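PDB 4ARU: histidine acid phosphatase from Hafnia alvei, which belongs to branch 2 of the histidine phosphatase superfamily and has an alpha/beta core built on a mixed beta sheet, joined to a largely helical region. Local coordinates for residues W88-Q93 with L126-K131; R96-A101 with F302-D307; H37-W42 with V235-I240. All coordinates share one frame; numbering follows the deposited sequence.

Contact 1. Residues W88-Q93 with L126-K131; sequences WADVDQ and LFHPVK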
loop_
_atom_site.group_PDB
_atom_site.type_symbol
_atom_site.label_atom_id
_atom_site.label_comp_id
_atom_site.label_asym_id
_atom_site.label_seq_id
_atom_site.Cartn_x
_atom_site.Cartn_y
_atom_site.Cartn_z
ATOM N N TRP A 88 4.818 14.028 3.613
ATOM C CA TRP A 88 5.883 13.272 4.282
ATOM C C TRP A 88 6.157 12.017 3.471
ATOM O O TRP A 88 5.285 11.172 3.365
ATOM C CB TRP A 88 5.555 12.916 5.730
ATOM C CG TRP A 88 6.739 12.333 6.428
ATOM C CD1 TRP A 88 7.045 10.994 6.600
ATOM C CD2 TRP A 88 7.872 13.041 6.905
ATOM N NE1 TRP A 88 8.258 10.852 7.189
ATOM C CE2 TRP A 88 8.791 12.078 7.409
ATOM C CE3 TRP A 88 8.184 14.394 7.038
ATOM C CZ2 TRP A 88 10.001 12.432 8.008
ATOM C CZ3 TRP A 88 9.372 14.736 7.652
ATOM C CH2 TRP A 88 10.295 13.766 8.080
ATOM N N ALA A 89 7.341 11.898 2.890
ATOM C CA ALA A 89 7.704 10.732 2.117
ATOM C C ALA A 89 8.753 9.924 2.833
ATOM O O ALA A 89 9.605 10.484 3.517
ATOM C CB ALA A 89 8.274 11.147 0.752
ATOM N N ASP A 90 8.708 8.597 2.629
ATOM C CA ASP A 90 9.800 7.758 3.082
ATOM C C ASP A 90 11.060 8.102 2.303
ATOM O O ASP A 90 11.037 8.792 1.295
ATOM C CB ASP A 90 9.452 6.269 2.930
ATOM C CG ASP A 90 10.293 5.342 3.816
ATOM O OD1 ASP A 90 11.088 5.768 4.673
ATOM O OD2 ASP A 90 10.085 4.115 3.590
ATOM N N VAL A 91 12.163 7.563 2.778
ATOM C CA VAL A 91 13.495 7.934 2.326
ATOM C C VAL A 91 13.845 7.528 0.899
ATOM O O VAL A 91 14.783 8.108 0.333
ATOM C CB VAL A 91 14.581 7.385 3.260
ATOM C CG1 VAL A 91 14.457 8.114 4.549
ATOM C CG2 VAL A 91 14.548 5.874 3.468
ATOM N N ASP A 92 13.149 6.524 0.362
ATOM C CA ASP A 92 13.539 5.962 -0.920
ATOM C C ASP A 92 13.270 6.925 -2.078
ATOM O O ASP A 92 12.405 7.786 -2.024
ATOM C CB ASP A 92 12.781 4.652 -1.158
ATOM C CG ASP A 92 13.028 3.649 -0.085
ATOM O OD1 ASP A 92 14.231 3.357 0.158
ATOM O OD2 ASP A 92 12.041 3.246 0.560
ATOM N N GLN A 93 14.024 6.765 -3.141
ATOM C CA GLN A 93 13.776 7.510 -4.346
ATOM C C GLN A 93 12.306 7.370 -4.753
ATOM O O GLN A 93 11.621 8.345 -5.128
ATOM C CB GLN A 93 14.734 7.042 -5.463
ATOM C CG GLN A 93 14.617 7.794 -6.786
ATOM C CD GLN A 93 13.640 7.219 -7.775
ATOM O OE1 GLN A 93 12.881 6.343 -7.485
ATOM N NE2 GLN A 93 13.670 7.780 -8.983
ATOM N N LEU A 126 8.968 6.020 11.158
ATOM C CA LEU A 126 7.547 6.134 10.900
ATOM C C LEU A 126 7.073 5.033 9.966
ATOM O O LEU A 126 5.962 4.512 10.145
ATOM C CB LEU A 126 7.209 7.462 10.235
ATOM C CG LEU A 126 5.742 7.734 9.963
ATOM C CD1 LEU A 126 4.901 7.814 11.229
ATOM C CD2 LEU A 126 5.623 9.028 9.198
ATOM N N PHE A 127 7.907 4.660 9.007
ATOM C CA PHE A 127 7.567 3.655 8.017
ATOM C C PHE A 127 8.056 2.257 8.394
ATOM O O PHE A 127 7.381 1.267 7.993
ATOM C CB PHE A 127 8.136 3.999 6.641
ATOM C CG PHE A 127 7.521 5.265 6.050
ATOM C CD1 PHE A 127 6.321 5.219 5.368
ATOM C CD2 PHE A 127 8.146 6.497 6.191
ATOM C CE1 PHE A 127 5.740 6.353 4.883
ATOM C CE2 PHE A 127 7.592 7.654 5.673
ATOM C CZ PHE A 127 6.387 7.569 4.994
ATOM N N HIS A 128 9.197 2.181 9.068
ATOM C CA HIS A 128 9.875 0.930 9.372
ATOM C C HIS A 128 10.419 0.942 10.801
ATOM O O HIS A 128 11.652 0.966 11.049
ATOM C CB HIS A 128 10.986 0.645 8.372
ATOM C CG HIS A 128 10.492 0.461 6.988
ATOM N ND1 HIS A 128 10.566 1.456 6.030
ATOM C CD2 HIS A 128 9.838 -0.567 6.406
ATOM C CE1 HIS A 128 10.044 1.018 4.906
ATOM N NE2 HIS A 128 9.592 -0.208 5.102
ATOM N N PRO A 129 9.496 0.936 11.798
ATOM C CA PRO A 129 9.922 1.035 13.185
ATOM C C PRO A 129 10.757 -0.165 13.649
ATOM O O PRO A 129 11.656 -0.035 14.486
ATOM C CB PRO A 129 8.610 1.119 13.970
ATOM C CG PRO A 129 7.571 0.653 13.042
ATOM C CD PRO A 129 8.016 0.976 11.667
ATOM N N VAL A 130 10.450 -1.335 13.113
ATOM C CA VAL A 130 11.199 -2.530 13.503
ATOM C C VAL A 130 12.648 -2.455 12.954
ATOM O O VAL A 130 13.645 -2.618 13.699
ATOM C CB VAL A 130 10.460 -3.802 13.032
ATOM C CG1 VAL A 130 11.308 -5.042 13.239
ATOM C CG2 VAL A 130 9.157 -3.947 13.812
ATOM N N LYS A 131 12.793 -2.155 11.671
ATOM C CA LYS A 131 14.144 -2.014 11.100
ATOM C C LYS A 131 14.904 -0.856 11.761
ATOM O O LYS A 131 16.105 -0.944 11.995
ATOM C CB LYS A 131 14.011 -1.807 9.593
ATOM C CG LYS A 131 15.303 -1.533 8.858
ATOM C CD LYS A 131 15.133 -1.731 7.340
ATOM C CE LYS A 131 14.172 -0.734 6.703
ATOM N NZ LYS A 131 14.215 -0.705 5.210
HETATM O O HOH W 1 12.235 3.766 6.025
#
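D90 lies over one face of the F127 ring, and this stack carries the contact. CB of D90 makes a CH-pi approach at 3.6 Å from the centroid of the F127 ring, displaced toward the rim, while the carboxylate plane is tilted by only 20° from the ring. D90 OD1 comes within 3.4 Å of F127 CD2. With CG anti to the D90 nitrogen (chi1 -159°), the acid runs back along the ring in the opposite sense to the phenylalanine side chain.

The other apolar contacts come from W88. Its pyrrole edge meets the rim of F127, CD1 of W88 lying 3.5 Å from CE2 of F127; the two rings are nearly parallel and meet rim to rim, neither lying over the other. L126 reaches the same corner of the indole with one methyl, CD2, at 3.6 Å from W88 CD1.

Polar links are made at the ends of the side chains. One water lies at the edge of the H128 imidazole, 2.8 Å from H128 ND1, and donates to D90 OD1 at 2.7 Å. That oxygen also accepts from V91 N, which meets it from above the carboxylate plane. OD2 of D90 is hydrogen-bonded to H306 NE2, and W88 NE1 to D124 OD2, so both polar groups are satisfied within this largely buried setting.

The contact sits where the central-sheet strand 85-89 gives way to a loop beside the HD sequence motif, H306-D307, of branch 2 histidine phosphatases; D90, through its bond to NE2, probably helps to orient H306, whose ND1 is hydrogen-bonded to a bound tartaric acid.

Contact 2. Residues R96-A101 with F302-D307; sequences RKTGEA and FIAGHD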
loop_
_atom_site.group_PDB
_atom_site.type_symbol
_atom_site.label_atom_id
_atom_site.label_comp_id
_atom_site.label_asym_id
_atom_site.label_seq_id
_atom_site.Cartn_x
_atom_site.Cartn_y
_atom_site.Cartn_z
ATOM N N ARG A 96 10.027 9.471 -2.353
ATOM C CA ARG A 96 10.251 10.894 -2.497
ATOM C C ARG A 96 9.694 11.381 -3.823
ATOM O O ARG A 96 9.018 12.428 -3.886
ATOM C CB ARG A 96 11.737 11.244 -2.362
ATOM C CG ARG A 96 12.250 11.063 -0.960
ATOM C CD ARG A 96 13.682 11.465 -0.717
ATOM N NE ARG A 96 14.621 10.505 -1.310
ATOM C CZ ARG A 96 15.266 10.671 -2.455
ATOM N NH1 ARG A 96 15.087 11.744 -3.207
ATOM N NH2 ARG A 96 16.081 9.713 -2.855
ATOM N N LYS A 97 9.964 10.673 -4.926
ATOM C CA LYS A 97 9.501 11.134 -6.203
ATOM C C LYS A 97 7.980 11.000 -6.328
ATOM O O LYS A 97 7.329 11.767 -7.057
ATOM C CB LYS A 97 10.200 10.381 -7.320
ATOM C CG LYS A 97 11.681 10.648 -7.356
ATOM C CD LYS A 97 12.003 12.026 -7.792
ATOM C CE LYS A 97 13.502 12.114 -8.117
ATOM N NZ LYS A 97 13.736 13.206 -9.118
ATOM N N THR A 98 7.394 10.026 -5.660
ATOM C CA THR A 98 5.925 9.980 -5.605
ATOM C C THR A 98 5.375 11.252 -4.944
ATOM O O THR A 98 4.424 11.827 -5.420
ATOM C CB THR A 98 5.469 8.756 -4.793
ATOM O OG1 THR A 98 5.798 7.576 -5.558
ATOM C CG2 THR A 98 4.001 8.756 -4.554
ATOM N N GLY A 99 5.947 11.657 -3.800
ATOM C CA GLY A 99 5.492 12.857 -3.149
ATOM C C GLY A 99 5.585 14.050 -4.071
ATOM O O GLY A 99 4.661 14.881 -4.129
ATOM N N GLU A 100 6.713 14.193 -4.772
ATOM C CA GLU A 100 6.860 15.317 -5.733
ATOM C C GLU A 100 5.838 15.259 -6.894
ATOM O O GLU A 100 5.304 16.283 -7.279
ATOM C CB GLU A 100 8.288 15.380 -6.262
ATOM C CG GLU A 100 9.227 15.787 -5.120
ATOM C CD GLU A 100 10.683 15.945 -5.456
ATOM O OE1 GLU A 100 11.134 15.505 -6.545
ATOM O OE2 GLU A 100 11.362 16.593 -4.606
ATOM N N ALA A 101 5.544 14.066 -7.387
ATOM C CA ALA A 101 4.604 13.900 -8.467
ATOM C C ALA A 101 3.175 14.192 -8.004
ATOM O O ALA A 101 2.371 14.757 -8.760
ATOM C CB ALA A 101 4.708 12.505 -9.056
ATOM N N PHE A 302 -0.313 14.130 2.923
ATOM C CA PHE A 302 -0.054 13.030 2.016
ATOM C C PHE A 302 1.228 12.334 2.510
ATOM O O PHE A 302 2.299 12.988 2.595
ATOM C CB PHE A 302 0.113 13.551 0.585
ATOM C CG PHE A 302 0.329 12.496 -0.448
ATOM C CD1 PHE A 302 1.605 12.080 -0.772
ATOM C CD2 PHE A 302 -0.738 11.923 -1.142
ATOM C CE1 PHE A 302 1.822 11.165 -1.793
ATOM C CE2 PHE A 302 -0.519 10.983 -2.152
ATOM C CZ PHE A 302 0.778 10.596 -2.454
ATOM N N ILE A 303 1.129 11.031 2.747
ATOM C CA ILE A 303 2.182 10.233 3.275
ATOM C C ILE A 303 2.536 9.211 2.215
ATOM O O ILE A 303 1.691 8.334 1.859
ATOM C CB ILE A 303 1.783 9.557 4.602
ATOM C CG1 ILE A 303 1.332 10.574 5.651
ATOM C CG2 ILE A 303 2.943 8.698 5.107
ATOM C CD1 ILE A 303 0.737 9.942 6.902
ATOM N N ALA A 304 3.767 9.287 1.704
ATOM C CA ALA A 304 4.193 8.448 0.581
ATOM C C ALA A 304 5.014 7.287 1.123
ATOM O O ALA A 304 6.162 7.434 1.503
ATOM C CB ALA A 304 5.024 9.258 -0.434
ATOM N N GLY A 305 4.367 6.119 1.105
ATOM C CA GLY A 305 4.938 4.897 1.638
ATOM C C GLY A 305 4.841 3.700 0.690
ATOM O O GLY A 305 5.001 3.829 -0.541
ATOM N N HIS A 306 4.533 2.542 1.277
ATOM C CA HIS A 306 4.727 1.237 0.659
ATOM C C HIS A 306 3.464 0.411 0.817
ATOM O O HIS A 306 2.588 0.710 1.667
ATOM C CB HIS A 306 5.862 0.509 1.310
ATOM C CG HIS A 306 7.124 1.321 1.382
ATOM N ND1 HIS A 306 8.102 1.282 0.406
ATOM C CD2 HIS A 306 7.527 2.247 2.283
ATOM C CE1 HIS A 306 9.069 2.109 0.732
ATOM N NE2 HIS A 306 8.761 2.693 1.874
ATOM N N ASP A 307 3.335 -0.583 -0.067
ATOM C CA ASP A 307 2.210 -1.511 0.070
ATOM C C ASP A 307 2.112 -2.127 1.450
ATOM O O ASP A 307 0.999 -2.248 2.003
ATOM C CB ASP A 307 2.194 -2.593 -1.042
ATOM C CG ASP A 307 3.524 -3.281 -1.302
ATOM O OD1 ASP A 307 4.405 -3.365 -0.420
ATOM O OD2 ASP A 307 3.644 -3.873 -2.435
#
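Phenylalanine F302 holds CG trans to its amide nitrogen (chi1 -178°), which swings the ring off the strand toward the helix, and T98 has its methyl CG2 trans to N (chi1 -69° for OG1), sending that carbon to meet the ring. CG2 of T98 comes to the edge of the F302 ring, near its plane, at 4.3 Å from CE1. The same methyl is 4.3 Å from CB of A304, two residues further along the strand, so it is shared between the two residues.

Helix 93-106 is the connection of a beta-alpha-beta crossover between the parallel strands 85-89 and 115-116, and here it covers the neighbouring strand 300-305 of the same mixed sheet. The helix and strand segments run roughly antiparallel at 146°, with their axes 7.9 Å apart at closest approach. G99 meets the strand with its backbone: its CA lies 4.3 Å from F302 CE1, and its N is 4.2 Å from A304 CB. The polar branch of T98 serves its surroundings instead, OG1 being hydrogen-bonded to R94 O and to G20 N. On the helix side F302 also stacks on F102, while backbone bonds to Y86 and W88 tie its strand to strand 85-89.

Contact 3. Residues H37-W42 with V235-I240; sequences HQWPEW and VAWGNI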
loop_
_atom_site.group_PDB
_atom_site.type_symbol
_atom_site.label_atom_id
_atom_site.label_comp_id
_atom_site.label_asym_id
_atom_site.label_seq_id
_atom_site.Cartn_x
_atom_site.Cartn_y
_atom_site.Cartn_z
ATOM N N HIS A 37 12.647 -17.818 -20.031
ATOM C CA HIS A 37 12.546 -16.549 -20.759
ATOM C C HIS A 37 13.394 -15.513 -20.091
ATOM O O HIS A 37 13.876 -15.746 -18.991
ATOM C CB HIS A 37 11.119 -16.081 -20.774
ATOM C CG HIS A 37 10.179 -17.097 -21.303
ATOM N ND1 HIS A 37 10.425 -17.776 -22.475
ATOM C CD2 HIS A 37 9.038 -17.603 -20.798
ATOM C CE1 HIS A 37 9.443 -18.629 -22.697
ATOM N NE2 HIS A 37 8.595 -18.551 -21.693
ATOM N N GLN A 38 13.668 -14.420 -20.780
ATOM C CA GLN A 38 14.491 -13.361 -20.203
ATOM C C GLN A 38 13.585 -12.270 -19.680
ATOM O O GLN A 38 12.705 -11.808 -20.404
ATOM C CB GLN A 38 15.428 -12.778 -21.259
ATOM C CG GLN A 38 16.263 -13.841 -21.952
ATOM C CD GLN A 38 16.882 -14.890 -21.011
ATOM O OE1 GLN A 38 16.621 -16.112 -21.135
ATOM N NE2 GLN A 38 17.712 -14.431 -20.080
ATOM N N TRP A 39 13.818 -11.859 -18.437
ATOM C CA TRP A 39 13.097 -10.753 -17.899
ATOM C C TRP A 39 13.416 -9.438 -18.647
ATOM O O TRP A 39 14.566 -9.171 -18.950
ATOM C CB TRP A 39 13.404 -10.606 -16.404
ATOM C CG TRP A 39 12.825 -11.709 -15.561
ATOM C CD1 TRP A 39 13.472 -12.853 -15.142
ATOM C CD2 TRP A 39 11.528 -11.738 -14.985
ATOM N NE1 TRP A 39 12.619 -13.590 -14.348
ATOM C CE2 TRP A 39 11.412 -12.949 -14.261
ATOM C CE3 TRP A 39 10.422 -10.891 -15.046
ATOM C CZ2 TRP A 39 10.256 -13.284 -13.571
ATOM C CZ3 TRP A 39 9.274 -11.236 -14.390
ATOM C CH2 TRP A 39 9.196 -12.417 -13.631
ATOM N N PRO A 40 12.387 -8.640 -18.908
ATOM C CA PRO A 40 12.619 -7.426 -19.705
ATOM C C PRO A 40 13.399 -6.375 -18.894
ATOM O O PRO A 40 13.255 -6.288 -17.667
ATOM C CB PRO A 40 11.197 -6.969 -20.058
ATOM C CG PRO A 40 10.326 -7.587 -19.050
ATOM C CD PRO A 40 10.948 -8.941 -18.809
ATOM N N GLU A 41 14.225 -5.601 -19.568
ATOM C CA GLU A 41 14.974 -4.534 -18.897
ATOM C C GLU A 41 14.079 -3.333 -18.656
ATOM O O GLU A 41 13.363 -2.878 -19.563
ATOM C CB GLU A 41 16.245 -4.138 -19.662
ATOM C CG GLU A 41 17.478 -5.004 -19.329
ATOM C CD GLU A 41 18.039 -4.766 -17.907
ATOM O OE1 GLU A 41 17.554 -5.397 -16.917
ATOM O OE2 GLU A 41 18.998 -3.952 -17.769
ATOM N N TRP A 42 14.140 -2.802 -17.427
ATOM C CA TRP A 42 13.424 -1.575 -17.061
ATOM C C TRP A 42 14.278 -0.345 -17.378
ATOM O O TRP A 42 15.507 -0.437 -17.508
ATOM C CB TRP A 42 13.060 -1.617 -15.576
ATOM C CG TRP A 42 11.896 -2.496 -15.357
ATOM C CD1 TRP A 42 11.850 -3.879 -15.452
ATOM C CD2 TRP A 42 10.581 -2.088 -15.028
ATOM N NE1 TRP A 42 10.587 -4.329 -15.205
ATOM C CE2 TRP A 42 9.782 -3.251 -14.949
ATOM C CE3 TRP A 42 9.995 -0.858 -14.770
ATOM C CZ2 TRP A 42 8.430 -3.196 -14.637
ATOM C CZ3 TRP A 42 8.644 -0.811 -14.472
ATOM C CH2 TRP A 42 7.881 -1.956 -14.427
ATOM N N VAL A 235 4.312 -8.190 -21.494
ATOM C CA VAL A 235 4.042 -8.460 -20.080
ATOM C C VAL A 235 4.033 -9.952 -19.897
ATOM O O VAL A 235 3.320 -10.668 -20.602
ATOM C CB VAL A 235 2.676 -7.865 -19.657
ATOM C CG1 VAL A 235 2.304 -8.295 -18.257
ATOM C CG2 VAL A 235 2.714 -6.341 -19.786
ATOM N N ALA A 236 4.866 -10.446 -19.000
ATOM C CA ALA A 236 4.926 -11.862 -18.744
ATOM C C ALA A 236 5.046 -12.642 -20.061
ATOM O O ALA A 236 4.418 -13.679 -20.261
ATOM C CB ALA A 236 3.722 -12.318 -17.944
ATOM N N TRP A 237 5.899 -12.152 -20.954
ATOM C CA TRP A 237 6.177 -12.839 -22.215
ATOM C C TRP A 237 4.954 -13.158 -23.074
ATOM O O TRP A 237 4.933 -14.129 -23.821
ATOM C CB TRP A 237 7.061 -14.088 -21.998
ATOM C CG TRP A 237 8.197 -13.754 -21.051
ATOM C CD1 TRP A 237 9.340 -13.111 -21.371
ATOM C CD2 TRP A 237 8.254 -14.001 -19.652
ATOM N NE1 TRP A 237 10.099 -12.907 -20.262
ATOM C CE2 TRP A 237 9.452 -13.439 -19.177
ATOM C CE3 TRP A 237 7.391 -14.615 -18.748
ATOM C CZ2 TRP A 237 9.820 -13.487 -17.839
ATOM C CZ3 TRP A 237 7.779 -14.648 -17.403
ATOM C CH2 TRP A 237 8.977 -14.114 -16.987
ATOM N N GLY A 238 3.936 -12.324 -22.935
ATOM C CA GLY A 238 2.693 -12.489 -23.639
ATOM C C GLY A 238 1.776 -13.579 -23.091
ATOM O O GLY A 238 0.802 -13.914 -23.755
ATOM N N ASN A 239 2.017 -14.068 -21.880
ATOM C CA ASN A 239 1.318 -15.222 -21.359
ATOM C C ASN A 239 0.147 -14.948 -20.434
ATOM O O ASN A 239 -0.437 -15.913 -19.974
ATOM C CB ASN A 239 2.297 -16.162 -20.698
ATOM C CG ASN A 239 3.266 -16.752 -21.676
ATOM O OD1 ASN A 239 2.959 -16.851 -22.862
ATOM N ND2 ASN A 239 4.448 -17.138 -21.195
ATOM N N ILE A 240 -0.222 -13.686 -20.227
ATOM C CA ILE A 240 -1.425 -13.336 -19.446
ATOM C C ILE A 240 -2.438 -12.727 -20.424
ATOM O O ILE A 240 -2.175 -11.686 -21.071
ATOM C CB ILE A 240 -1.121 -12.394 -18.269
ATOM C CG1 ILE A 240 -0.040 -12.975 -17.389
ATOM C CG2 ILE A 240 -2.415 -12.166 -17.496
ATOM C CD1 ILE A 240 0.439 -11.994 -16.351
#
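W237 packs against H37 and W39 to form an aromatic cluster that joins two loops near the surface, one preceding helix 51-70 and the other between helices 213-229 and 243-262.

Ring contacts come from two directions. CB of H37 sits almost on the normal of the five-membered ring of W237, 3.4 Å from its centroid, in a CH-pi contact. Beyond it the imidazole and the indole meet obliquely. The far end of W237 points its edge at the face of W39 in a T-shaped (edge-to-face) pair, with planes at 67° and six-membered ring centroids 4.8 Å apart; CH2 of W237 lies 3.7 Å from CZ2 of W39. With CG anti to its carbonyl carbon (chi1 -45°), W237 turns one face of its indole to H37 and its far edge to W39.

The polar ends have partners outside the cluster: H37 NE2 is hydrogen-bonded to D173 OD2, W39 NE1 to M31 O, and N239 ND2 to V171 O. The backbone of the second loop turns tightly, G238 N bonding to V235 O at 2.9 Å and N239 N to A236 O.

A single hydrogen bond spans the two loops. NE1 of W237 donates to Q38 O at 2.8 Å in a nearly straight line (170°); the oxygen lies close to the indole plane, but the donor stands well above the carbonyl plane of Q38.

Contacts 1 and 2 belong to the buried core and share the central sheet: strands 85-89 and 300-305 are neighbours there, and helix 93-106 follows the first of them directly. They touch, W88 N bonding to F302 O, and their centres are about 10 Å apart. Contact 3 is a surface contact between two loops, its centre about 31 Å from that of contact 1 and 27 Å from that of contact 2. The chemistry follows the location. Contact 2 is van der Waals packing of helix on sheet, mostly methyl and ring carbons, contact 1 combines a carboxylate stack with a water bridge beside H306, and contact 3 relies on aromatic rings and one indole-to-carbonyl bond.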